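Local coordinates for quinoline 2-oxidoreductase large subunit (Pseudomonas putida, PDB 1T3Q), which probably hydroxylates quinoline at carbon 2 with a molybdenum centre bound to a pterin cytosine dinucleotide, as a molybdenum hydroxylase of the xanthine dehydrogenase family, at residues E94-T99 and A325-P330; P142-I147 and A155-T160; R318-G323 and I358-N363; E336-N341 and L477-T482. All blocks are in the same frame, centred on the assembly; numbering follows the deposited sequence.

Overall arrangement
Contact 3 is the regular one: two parallel strands of a sheet, buried and held by backbone bonds. Contact 4 is buried too, but there a helix meets a loop through an imidazole and a few methyls. Contacts 1 and 2 join loops and are only partly buried. Contact 1 rests on a threonine hydroxyl, contact 2 on small apolar groups near the surface. Asn363 at the end of contact 3 bonds the backbones of Val144 and Ala157 in contact 2. Ser337 of contact 4 bonds Ser319 and Thr321 of contact 3. Contacts 3 and 4 share the unit of strand 312-322, helix 337-342 and strand 352-360.

Contact 1 (E94-T99 and A325-P330); sequences EGFQTT and AYNNLP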
loop_
_atom_site.group_PDB
_atom_site.type_symbol
_atom_site.label_atom_id
_atom_site.label_comp_id
_atom_site.label_asym_id
_atom_site.label_seq_id
_atom_site.Cartn_x
_atom_site.Cartn_y
_atom_site.Cartn_z
ATOM N N GLU B 94 -24.482 29.603 22.991
ATOM C CA GLU B 94 -24.842 31.017 22.960
ATOM C C GLU B 94 -23.667 31.947 23.261
ATOM O O GLU B 94 -23.015 31.830 24.299
ATOM C CB GLU B 94 -25.977 31.297 23.950
ATOM C CG GLU B 94 -26.494 32.730 23.890
ATOM C CD GLU B 94 -27.490 33.047 24.990
ATOM O OE1 GLU B 94 -28.030 34.177 24.995
ATOM O OE2 GLU B 94 -27.733 32.175 25.853
ATOM N N GLY B 95 -23.408 32.875 22.343
ATOM C CA GLY B 95 -22.326 33.826 22.533
ATOM C C GLY B 95 -20.950 33.340 22.108
ATOM O O GLY B 95 -19.977 34.088 22.182
ATOM N N PHE B 96 -20.858 32.097 21.655
ATOM C CA PHE B 96 -19.570 31.549 21.237
ATOM C C PHE B 96 -19.062 32.259 19.989
ATOM O O PHE B 96 -19.811 32.455 19.035
ATOM C CB PHE B 96 -19.691 30.053 20.933
ATOM C CG PHE B 96 -18.375 29.395 20.619
ATOM C CD1 PHE B 96 -17.524 28.989 21.645
ATOM C CD2 PHE B 96 -17.973 29.209 19.300
ATOM C CE1 PHE B 96 -16.282 28.406 21.359
ATOM C CE2 PHE B 96 -16.735 28.627 19.003
ATOM C CZ PHE B 96 -15.891 28.225 20.038
ATOM N N GLN B 97 -17.785 32.630 19.994
ATOM C CA GLN B 97 -17.191 33.299 18.846
ATOM C C GLN B 97 -16.443 32.323 17.944
ATOM O O GLN B 97 -15.423 31.754 18.328
ATOM C CB GLN B 97 -16.236 34.405 19.297
ATOM C CG GLN B 97 -16.919 35.619 19.909
ATOM C CD GLN B 97 -16.020 36.835 19.896
ATOM O OE1 GLN B 97 -15.335 37.136 20.877
ATOM N NE2 GLN B 97 -15.999 37.533 18.767
ATOM N N THR B 98 -16.963 32.142 16.736
ATOM C CA THR B 98 -16.353 31.254 15.760
ATOM C C THR B 98 -15.007 31.814 15.329
ATOM O O THR B 98 -14.814 33.024 15.303
ATOM C CB THR B 98 -17.230 31.134 14.494
ATOM O OG1 THR B 98 -18.450 30.463 14.818
ATOM C CG2 THR B 98 -16.502 30.373 13.402
ATOM N N THR B 99 -14.067 30.933 15.014
ATOM C CA THR B 99 -12.775 31.383 14.527
ATOM C C THR B 99 -12.484 30.597 13.265
ATOM O O THR B 99 -12.971 29.481 13.088
ATOM C CB THR B 99 -11.618 31.147 15.536
ATOM O OG1 THR B 99 -11.532 29.754 15.863
ATOM C CG2 THR B 99 -11.828 31.970 16.803
ATOM N N ALA B 325 -4.703 31.867 20.175
ATOM C CA ALA B 325 -5.196 32.682 19.070
ATOM C C ALA B 325 -6.448 32.229 18.338
ATOM O O ALA B 325 -7.179 33.067 17.807
ATOM C CB ALA B 325 -4.071 32.890 18.056
ATOM N N TYR B 326 -6.690 30.920 18.292
ATOM C CA TYR B 326 -7.852 30.378 17.591
ATOM C C TYR B 326 -8.483 29.236 18.377
ATOM O O TYR B 326 -7.955 28.799 19.403
ATOM C CB TYR B 326 -7.439 29.809 16.229
ATOM C CG TYR B 326 -6.605 30.727 15.361
ATOM C CD1 TYR B 326 -7.199 31.749 14.616
ATOM C CD2 TYR B 326 -5.221 30.569 15.279
ATOM C CE1 TYR B 326 -6.432 32.588 13.806
ATOM C CE2 TYR B 326 -4.444 31.406 14.475
ATOM C CZ TYR B 326 -5.059 32.414 13.741
ATOM O OH TYR B 326 -4.296 33.241 12.942
ATOM N N ASN B 327 -9.616 28.755 17.874
ATOM C CA ASN B 327 -10.294 27.618 18.472
ATOM C C ASN B 327 -9.759 26.417 17.710
ATOM O O ASN B 327 -9.734 26.427 16.481
ATOM C CB ASN B 327 -11.809 27.672 18.242
ATOM C CG ASN B 327 -12.507 28.675 19.128
ATOM O OD1 ASN B 327 -13.042 29.674 18.645
ATOM N ND2 ASN B 327 -12.522 28.412 20.426
ATOM N N ASN B 328 -9.314 25.394 18.428
ATOM C CA ASN B 328 -8.837 24.186 17.771
ATOM C C ASN B 328 -10.091 23.494 17.245
ATOM O O ASN B 328 -11.190 23.728 17.750
ATOM C CB ASN B 328 -8.166 23.252 18.782
ATOM C CG ASN B 328 -9.148 22.724 19.816
ATOM O OD1 ASN B 328 -9.207 23.210 20.945
ATOM N ND2 ASN B 328 -9.943 21.739 19.420
ATOM N N LEU B 329 -9.933 22.648 16.236
ATOM C CA LEU B 329 -11.059 21.891 15.696
ATOM C C LEU B 329 -10.735 20.449 16.096
ATOM O O LEU B 329 -9.622 19.988 15.862
ATOM C CB LEU B 329 -11.102 22.009 14.171
ATOM C CG LEU B 329 -12.422 22.102 13.386
ATOM C CD1 LEU B 329 -12.402 21.073 12.269
ATOM C CD2 LEU B 329 -13.636 21.916 14.281
ATOM N N PRO B 330 -11.717 19.701 16.631
ATOM C CA PRO B 330 -13.115 20.078 16.879
ATOM C C PRO B 330 -13.537 20.487 18.295
ATOM O O PRO B 330 -14.699 20.833 18.504
ATOM C CB PRO B 330 -13.857 18.829 16.447
ATOM C CG PRO B 330 -12.969 17.748 17.077
ATOM C CD PRO B 330 -11.542 18.242 16.788
HETATM O O HOH W 1 -10.353 28.177 14.137
#
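Thr99 OG1 is gripped by two partners. The backbone N of Asn327 donates to it at 3.0 Å, with an N-H...O angle of 154°. A water lies 2.6 Å from the same OG1 and is also within hydrogen-bonding distance of Asn327 O. This is a loop-to-loop contact between the a/b hammerhead domain and the molybdopterin cofactor-binding domain. Residues 94-99 lead into strand 99-101, while residues 325-330 follow strand 312-322. The threonine hydroxyl stands between its own backbone N and carbonyl carbon (chi1 58°), which turns it to the Asn327 backbone. Its methyl, CG2, flanks the Asn327 side chain, which crosses that of Thr99 at about a right angle. A valine here would probably leave Asn327 N without its acceptor and take the hydroxyl contact from the water. Phe96 meets Asn327 from the opposite direction. Its CZ reaches Asn327 CG at 3.5 Å, and the ring and amide planes are tilted 35° apart. The ring also rests on Val166 and Ser167 of strand 165-170. The Tyr326 OH is hydrogen-bonded to Glu114 and Arg110. Near the CB of this tyrosine the two loops come close again, with Tyr326 CB 4.1 Å from Thr99 OG1. Over one face of the Tyr326 ring, near its margin, Ala325 CB sits 3.7 Å above the plane.

Contact 2 (P142-I147 and A155-T160); sequences PAVTGI and ARANDT
Both segments run as irregular loops, and their backbones come nearest where Val144 CA and Ala157 CA are 5.3 Å apart. Val144 turns its side chain toward residues 155-160. A chi1 of 177° puts its CG1 across from the backbone N and leaves CG2 beside that N, facing the other loop. CG2 touches the backbone there, 3.3 Å from Ala157 N and 3.5 Å from Ala155 O. It also meets two methyls, Ala157 CB at 3.8 Å and Ala155 CB at 4.1 Å. The two loops flank helix 147-152, and Gly146 is at its N-cap position. The contact closes a short loop-helix-loop connection between strand 135-140 and strand 165-170. Polar backbone atoms beside the valine are bonded by two asparagines: Asn164, further along the same loop as residues 155-160, and Asn363, after strand 352-360. Asn164 takes Ala157 N and Ala155 O. Asn363 takes Val144 N and Ala157 O. Toward the surface, Ala155 points its methyl at residues 142-147, where it meets the ring of Pro142, CB to CB at 4.2 Å. The Pro142 carbonyl O is 4.0 Å from the same Ala155 CB and accepts a hydrogen bond from His54.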
loop_
_atom_site.group_PDB
_atom_site.type_symbol
_atom_site.label_atom_id
_atom_site.label_comp_id
_atom_site.label_asym_id
_atom_site.label_seq_id
_atom_site.Cartn_x
_atom_site.Cartn_y
_atom_site.Cartn_z
ATOM N N PRO B 142 1.049 45.004 19.365
ATOM C CA PRO B 142 0.836 44.654 20.772
ATOM C C PRO B 142 0.116 43.312 20.832
ATOM O O PRO B 142 -0.874 43.094 20.130
ATOM C CB PRO B 142 -0.016 45.811 21.295
ATOM C CG PRO B 142 -0.753 46.273 20.063
ATOM C CD PRO B 142 0.327 46.239 19.012
ATOM N N ALA B 143 0.625 42.411 21.661
ATOM C CA ALA B 143 0.043 41.084 21.781
ATOM C C ALA B 143 -0.641 40.869 23.121
ATOM O O ALA B 143 -0.352 41.564 24.097
ATOM C CB ALA B 143 1.125 40.032 21.580
ATOM N N VAL B 144 -1.563 39.912 23.152
ATOM C CA VAL B 144 -2.271 39.565 24.377
ATOM C C VAL B 144 -1.459 38.404 24.935
ATOM O O VAL B 144 -1.455 37.308 24.378
ATOM C CB VAL B 144 -3.712 39.118 24.085
ATOM C CG1 VAL B 144 -4.397 38.697 25.380
ATOM C CG2 VAL B 144 -4.481 40.260 23.422
ATOM N N THR B 145 -0.770 38.660 26.039
ATOM C CA THR B 145 0.117 37.672 26.639
ATOM C C THR B 145 -0.445 36.808 27.758
ATOM O O THR B 145 0.265 35.959 28.296
ATOM C CB THR B 145 1.377 38.368 27.161
ATOM O OG1 THR B 145 0.997 39.365 28.117
ATOM C CG2 THR B 145 2.121 39.045 26.012
ATOM N N GLY B 146 -1.708 37.013 28.111
ATOM C CA GLY B 146 -2.290 36.222 29.176
ATOM C C GLY B 146 -3.734 36.571 29.467
ATOM O O GLY B 146 -4.288 37.518 28.902
ATOM N N ILE B 147 -4.338 35.803 30.364
ATOM C CA ILE B 147 -5.728 35.997 30.750
ATOM C C ILE B 147 -6.014 37.400 31.275
ATOM O O ILE B 147 -7.018 38.007 30.913
ATOM C CB ILE B 147 -6.133 34.956 31.814
ATOM C CG1 ILE B 147 -6.216 33.571 31.166
ATOM C CG2 ILE B 147 -7.454 35.337 32.456
ATOM C CD1 ILE B 147 -6.447 32.443 32.152
ATOM N N ALA B 155 -5.290 45.604 23.861
ATOM C CA ALA B 155 -4.931 44.771 22.718
ATOM C C ALA B 155 -5.927 43.637 22.474
ATOM O O ALA B 155 -6.519 43.096 23.411
ATOM C CB ALA B 155 -3.533 44.203 22.909
ATOM N N ARG B 156 -6.104 43.289 21.203
ATOM C CA ARG B 156 -7.005 42.213 20.806
ATOM C C ARG B 156 -6.151 41.125 20.149
ATOM O O ARG B 156 -5.435 41.388 19.183
ATOM C CB ARG B 156 -8.055 42.742 19.819
ATOM C CG ARG B 156 -9.156 41.738 19.484
ATOM C CD ARG B 156 -10.286 42.359 18.656
ATOM N NE ARG B 156 -10.951 43.454 19.363
ATOM C CZ ARG B 156 -12.093 44.022 18.976
ATOM N NH1 ARG B 156 -12.616 45.012 19.687
ATOM N NH2 ARG B 156 -12.720 43.595 17.888
ATOM N N ALA B 157 -6.220 39.907 20.681
ATOM C CA ALA B 157 -5.432 38.789 20.160
ATOM C C ALA B 157 -5.738 38.427 18.714
ATOM O O ALA B 157 -4.829 38.287 17.894
ATOM C CB ALA B 157 -5.629 37.556 21.047
ATOM N N ASN B 158 -7.021 38.278 18.407
ATOM C CA ASN B 158 -7.462 37.901 17.069
ATOM C C ASN B 158 -8.386 38.992 16.529
ATOM O O ASN B 158 -9.526 39.123 16.970
ATOM C CB ASN B 158 -8.182 36.551 17.157
ATOM C CG ASN B 158 -8.538 35.977 15.803
ATOM O OD1 ASN B 158 -8.514 34.756 15.608
ATOM N ND2 ASN B 158 -8.890 36.843 14.866
ATOM N N ASP B 159 -7.885 39.768 15.571
ATOM C CA ASP B 159 -8.652 40.874 15.005
ATOM C C ASP B 159 -9.934 40.530 14.256
ATOM O O ASP B 159 -10.699 41.430 13.902
ATOM C CB ASP B 159 -7.761 41.748 14.104
ATOM C CG ASP B 159 -7.135 40.977 12.956
ATOM O OD1 ASP B 159 -7.770 40.041 12.431
ATOM O OD2 ASP B 159 -6.005 41.328 12.561
ATOM N N THR B 160 -10.183 39.250 14.006
ATOM C CA THR B 160 -11.410 38.867 13.317
ATOM C C THR B 160 -12.525 38.688 14.343
ATOM O O THR B 160 -13.675 38.440 13.987
ATOM C CB THR B 160 -11.258 37.534 12.549
ATOM O OG1 THR B 160 -11.081 36.461 13.485
ATOM C CG2 THR B 160 -10.064 37.588 11.605
#

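Contact 3 (R318-G323 and I358-N363); sequences RSITDG and IAVATN. With SO4 (sulfate ion), chain K.
Asp322 extends its carboxylate away from its own backbone N (chi1 -177°), and Thr362 sets OG1 between its backbone N and carbonyl carbon (chi1 59°). These torsions bring the two side chains together at about a right angle. Thr362 OG1 donates to Asp322 OD1 at 2.6 Å, on the syn side and 33° out of the carboxylate plane. The bond lies at the end of a parallel strand pair in a beta-alpha-beta unit, strand 312-322 and strand 352-360. Ile358 N bonds Ser319 O at 2.8 Å, and Thr321 N bonds Ile358 O at 2.7 Å. Val360 N to Thr321 O is almost straight, and Gly323 N closes the series on Val360 O. Ile320 and Ile358 lie side by side, CG1 to CD1 at 4.1 Å. Ile147 of helix 147-152 touches Ile320. At the other end Ile358 CD1 packs 3.4 Å from Arg318 NH1. The edge of that guanidinium grips O3 of a sulfate, probably from the crystallisation liquor: NH2 reaches O3 at 2.6 Å and NH1 the same O3. Arg168 binds the sulfate too. The buried Asp322 carboxylate also pairs with Arg195 and Lys364, so its negative charge is probably well stabilised.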
loop_
_atom_site.group_PDB
_atom_site.type_symbol
_atom_site.label_atom_id
_atom_site.label_comp_id
_atom_site.label_asym_id
_atom_site.label_seq_id
_atom_site.Cartn_x
_atom_site.Cartn_y
_atom_site.Cartn_z
ATOM N N ARG B 318 -15.039 30.352 39.494
ATOM C CA ARG B 318 -14.884 31.243 38.351
ATOM C C ARG B 318 -13.713 30.617 37.601
ATOM O O ARG B 318 -12.579 30.631 38.082
ATOM C CB ARG B 318 -14.535 32.653 38.827
ATOM C CG ARG B 318 -14.151 33.641 37.735
ATOM C CD ARG B 318 -13.808 34.986 38.369
ATOM N NE ARG B 318 -13.114 35.896 37.460
ATOM C CZ ARG B 318 -13.689 36.526 36.442
ATOM N NH1 ARG B 318 -14.979 36.355 36.191
ATOM N NH2 ARG B 318 -12.966 37.329 35.674
ATOM N N SER B 319 -13.999 30.041 36.443
ATOM C CA SER B 319 -12.980 29.364 35.654
ATOM C C SER B 319 -12.650 30.119 34.371
ATOM O O SER B 319 -13.540 30.444 33.590
ATOM C CB SER B 319 -13.469 27.950 35.322
ATOM O OG SER B 319 -12.464 27.181 34.686
ATOM N N ILE B 320 -11.366 30.387 34.155
ATOM C CA ILE B 320 -10.933 31.104 32.960
ATOM C C ILE B 320 -9.861 30.304 32.229
ATOM O O ILE B 320 -8.917 29.811 32.845
ATOM C CB ILE B 320 -10.352 32.486 33.312
ATOM C CG1 ILE B 320 -11.320 33.245 34.223
ATOM C CG2 ILE B 320 -10.109 33.282 32.032
ATOM C CD1 ILE B 320 -10.724 34.494 34.844
ATOM N N THR B 321 -10.015 30.188 30.915
ATOM C CA THR B 321 -9.083 29.441 30.080
ATOM C C THR B 321 -8.271 30.345 29.162
ATOM O O THR B 321 -8.816 31.256 28.529
ATOM C CB THR B 321 -9.843 28.422 29.188
ATOM O OG1 THR B 321 -10.460 27.424 30.011
ATOM C CG2 THR B 321 -8.896 27.747 28.205
ATOM N N ASP B 322 -6.963 30.099 29.104
ATOM C CA ASP B 322 -6.080 30.845 28.209
ATOM C C ASP B 322 -6.206 30.027 26.927
ATOM O O ASP B 322 -5.560 28.987 26.780
ATOM C CB ASP B 322 -4.638 30.814 28.722
ATOM C CG ASP B 322 -3.697 31.635 27.860
ATOM O OD1 ASP B 322 -3.656 31.392 26.636
ATOM O OD2 ASP B 322 -2.999 32.520 28.405
ATOM N N GLY B 323 -7.041 30.495 26.003
ATOM C CA GLY B 323 -7.297 29.738 24.789
ATOM C C GLY B 323 -6.403 29.847 23.572
ATOM O O GLY B 323 -6.548 29.062 22.635
ATOM N N ILE B 358 -15.092 31.071 31.373
ATOM C CA ILE B 358 -14.654 32.111 30.445
ATOM C C ILE B 358 -13.452 31.627 29.635
ATOM O O ILE B 358 -12.457 31.171 30.204
ATOM C CB ILE B 358 -14.221 33.395 31.194
ATOM C CG1 ILE B 358 -15.336 33.864 32.132
ATOM C CG2 ILE B 358 -13.884 34.497 30.188
ATOM C CD1 ILE B 358 -14.896 34.953 33.090
ATOM N N ALA B 359 -13.546 31.729 28.313
ATOM C CA ALA B 359 -12.456 31.332 27.426
ATOM C C ALA B 359 -12.001 32.600 26.716
ATOM O O ALA B 359 -12.801 33.262 26.058
ATOM C CB ALA B 359 -12.945 30.306 26.404
ATOM N N VAL B 360 -10.727 32.949 26.857
ATOM C CA VAL B 360 -10.215 34.152 26.210
ATOM C C VAL B 360 -9.110 33.862 25.215
ATOM O O VAL B 360 -8.281 32.968 25.416
ATOM C CB VAL B 360 -9.678 35.174 27.236
ATOM C CG1 VAL B 360 -10.801 35.618 28.153
ATOM C CG2 VAL B 360 -8.527 34.564 28.043
ATOM N N ALA B 361 -9.108 34.631 24.134
ATOM C CA ALA B 361 -8.098 34.487 23.103
ATOM C C ALA B 361 -6.833 35.211 23.536
ATOM O O ALA B 361 -6.891 36.301 24.114
ATOM C CB ALA B 361 -8.612 35.058 21.788
ATOM N N THR B 362 -5.689 34.590 23.270
ATOM C CA THR B 362 -4.395 35.164 23.601
ATOM C C THR B 362 -3.509 34.883 22.396
ATOM O O THR B 362 -3.830 34.025 21.576
ATOM C CB THR B 362 -3.771 34.494 24.845
ATOM O OG1 THR B 362 -3.625 33.092 24.604
ATOM C CG2 THR B 362 -4.651 34.700 26.070
ATOM N N ASN B 363 -2.403 35.604 22.273
ATOM C CA ASN B 363 -1.520 35.376 21.142
ATOM C C ASN B 363 -0.529 34.251 21.440
ATOM O O ASN B 363 0.667 34.473 21.613
ATOM C CB ASN B 363 -0.807 36.675 20.763
ATOM C CG ASN B 363 -1.757 37.684 20.135
ATOM O OD1 ASN B 363 -2.049 38.729 20.716
ATOM N ND2 ASN B 363 -2.262 37.360 18.952
HETATM S S SO4 K . -14.961 39.950 33.940
HETATM O O1 SO4 K . -16.293 40.359 34.432
HETATM O O2 SO4 K . -13.915 40.716 34.647
HETATM O O3 SO4 K . -14.766 38.515 34.197
HETATM O O4 SO4 K . -14.869 40.206 32.490
#

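Contact 4 (E336-N341 and L477-T482); sequences ESHVGN and LGTPTT
The start of helix 337-342 lies against the loop that leaves helix 471-476, with Val339 CA and Leu477 CA 5.4 Å apart. His338 points its side chain at this loop. With chi1 at -167° its ring reaches out from the helix to the turn at Gly478. There CE1 comes 3.1 Å from Gly478 O and 3.4 Å from Leu477 O, the latter near the ring plane at the edge. Gly478 CA also meets this edge in the plane. A water in the same plane has a weak bond to His338 NE2 and donates to Gly478 O at 2.9 Å. Gly478 follows helix 471-476 in a Schellman motif, with positive phi. Thr479 runs alongside the imidazole but points the other way, with CG2 3.8 Å from His338 ND1. The same methyl meets Val339 CG1 at 4.1 Å. Val339 CG1 also packs on Leu477 CB at 4.2 Å, where the two side chains cross obliquely. An alanine in place of His338 would probably open a gap beside the Gly478 turn and remove the water's weak bond to the ring. The contact joins two parts of the cofactor-binding region, and the Val339 side chain is about 10 Å from the dioxosulfidomolybdenum ion. Next to this contact, Ser337 OG bonds Ser319 and Thr321 of strand 312-322, and His338 touches Ser357 of strand 352-360.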
loop_
_atom_site.group_PDB
_atom_site.type_symbol
_atom_site.label_atom_id
_atom_site.label_comp_id
_atom_site.label_asym_id
_atom_site.label_seq_id
_atom_site.Cartn_x
_atom_site.Cartn_y
_atom_site.Cartn_z
ATOM N N GLU B 336 -11.453 23.230 27.831
ATOM C CA GLU B 336 -10.976 23.365 29.204
ATOM C C GLU B 336 -12.062 23.778 30.206
ATOM O O GLU B 336 -12.818 22.933 30.680
ATOM C CB GLU B 336 -9.794 24.335 29.261
ATOM C CG GLU B 336 -8.484 23.722 28.740
ATOM C CD GLU B 336 -7.891 22.699 29.707
ATOM O OE1 GLU B 336 -7.113 21.826 29.262
ATOM O OE2 GLU B 336 -8.189 22.777 30.917
ATOM N N SER B 337 -12.142 25.068 30.524
ATOM C CA SER B 337 -13.120 25.569 31.495
ATOM C C SER B 337 -14.584 25.185 31.274
ATOM O O SER B 337 -15.274 24.786 32.214
ATOM C CB SER B 337 -13.025 27.097 31.596
ATOM O OG SER B 337 -11.825 27.490 32.237
ATOM N N HIS B 338 -15.058 25.314 30.042
ATOM C CA HIS B 338 -16.449 25.014 29.736
ATOM C C HIS B 338 -16.866 23.599 30.134
ATOM O O HIS B 338 -17.772 23.425 30.947
ATOM C CB HIS B 338 -16.715 25.258 28.249
ATOM C CG HIS B 338 -18.168 25.286 27.890
ATOM N ND1 HIS B 338 -18.886 24.148 27.592
ATOM C CD2 HIS B 338 -19.040 26.317 27.788
ATOM C CE1 HIS B 338 -20.136 24.477 27.317
ATOM N NE2 HIS B 338 -20.255 25.788 27.430
ATOM N N VAL B 339 -16.216 22.584 29.573
ATOM C CA VAL B 339 -16.580 21.216 29.925
ATOM C C VAL B 339 -16.187 20.893 31.362
ATOM O O VAL B 339 -16.813 20.047 32.007
ATOM C CB VAL B 339 -15.933 20.187 28.975
ATOM C CG1 VAL B 339 -16.448 20.408 27.564
ATOM C CG2 VAL B 339 -14.416 20.293 29.026
ATOM N N GLY B 340 -15.162 21.579 31.864
ATOM C CA GLY B 340 -14.714 21.362 33.230
ATOM C C GLY B 340 -15.761 21.754 34.262
ATOM O O GLY B 340 -16.037 21.002 35.202
ATOM N N ASN B 341 -16.351 22.937 34.098
ATOM C CA ASN B 341 -17.364 23.401 35.038
ATOM C C ASN B 341 -18.617 22.538 35.025
ATOM O O ASN B 341 -19.342 22.478 36.019
ATOM C CB ASN B 341 -17.744 24.859 34.755
ATOM C CG ASN B 341 -16.774 25.845 35.379
ATOM O OD1 ASN B 341 -17.084 27.027 35.526
ATOM N ND2 ASN B 341 -15.589 25.367 35.741
ATOM N N LEU B 477 -22.446 18.098 28.561
ATOM C CA LEU B 477 -21.287 18.972 28.706
ATOM C C LEU B 477 -21.495 20.375 28.139
ATOM O O LEU B 477 -20.624 21.231 28.265
ATOM C CB LEU B 477 -20.057 18.335 28.044
ATOM C CG LEU B 477 -19.500 17.061 28.688
ATOM C CD1 LEU B 477 -18.300 16.573 27.888
ATOM C CD2 LEU B 477 -19.101 17.347 30.128
ATOM N N GLY B 478 -22.637 20.604 27.504
ATOM C CA GLY B 478 -22.903 21.921 26.949
ATOM C C GLY B 478 -22.246 22.187 25.605
ATOM O O GLY B 478 -22.123 23.336 25.184
ATOM N N THR B 479 -21.822 21.124 24.930
ATOM C CA THR B 479 -21.198 21.242 23.621
ATOM C C THR B 479 -21.974 20.310 22.697
ATOM O O THR B 479 -21.446 19.307 22.214
ATOM C CB THR B 479 -19.713 20.818 23.661
ATOM O OG1 THR B 479 -19.611 19.461 24.109
ATOM C CG2 THR B 479 -18.926 21.720 24.607
ATOM N N PRO B 480 -23.251 20.638 22.442
ATOM C CA PRO B 480 -24.118 19.830 21.579
ATOM C C PRO B 480 -23.470 19.367 20.286
ATOM O O PRO B 480 -22.985 20.166 19.481
ATOM C CB PRO B 480 -25.340 20.731 21.363
ATOM C CG PRO B 480 -24.829 22.113 21.648
ATOM C CD PRO B 480 -23.913 21.900 22.810
ATOM N N THR B 481 -23.467 18.051 20.104
ATOM C CA THR B 481 -22.882 17.424 18.931
ATOM C C THR B 481 -23.438 16.010 18.814
ATOM O O THR B 481 -23.457 15.270 19.793
ATOM C CB THR B 481 -21.346 17.299 19.070
ATOM O OG1 THR B 481 -20.784 18.565 19.432
ATOM C CG2 THR B 481 -20.731 16.822 17.765
ATOM N N THR B 482 -23.901 15.641 17.626
ATOM C CA THR B 482 -24.404 14.294 17.392
ATOM C C THR B 482 -23.214 13.469 16.907
ATOM O O THR B 482 -22.492 13.885 16.005
ATOM C CB THR B 482 -25.496 14.270 16.300
ATOM O OG1 THR B 482 -26.709 14.821 16.826
ATOM C CG2 THR B 482 -25.759 12.843 15.830
HETATM O O HOH W 2 -23.488 25.453 26.719
#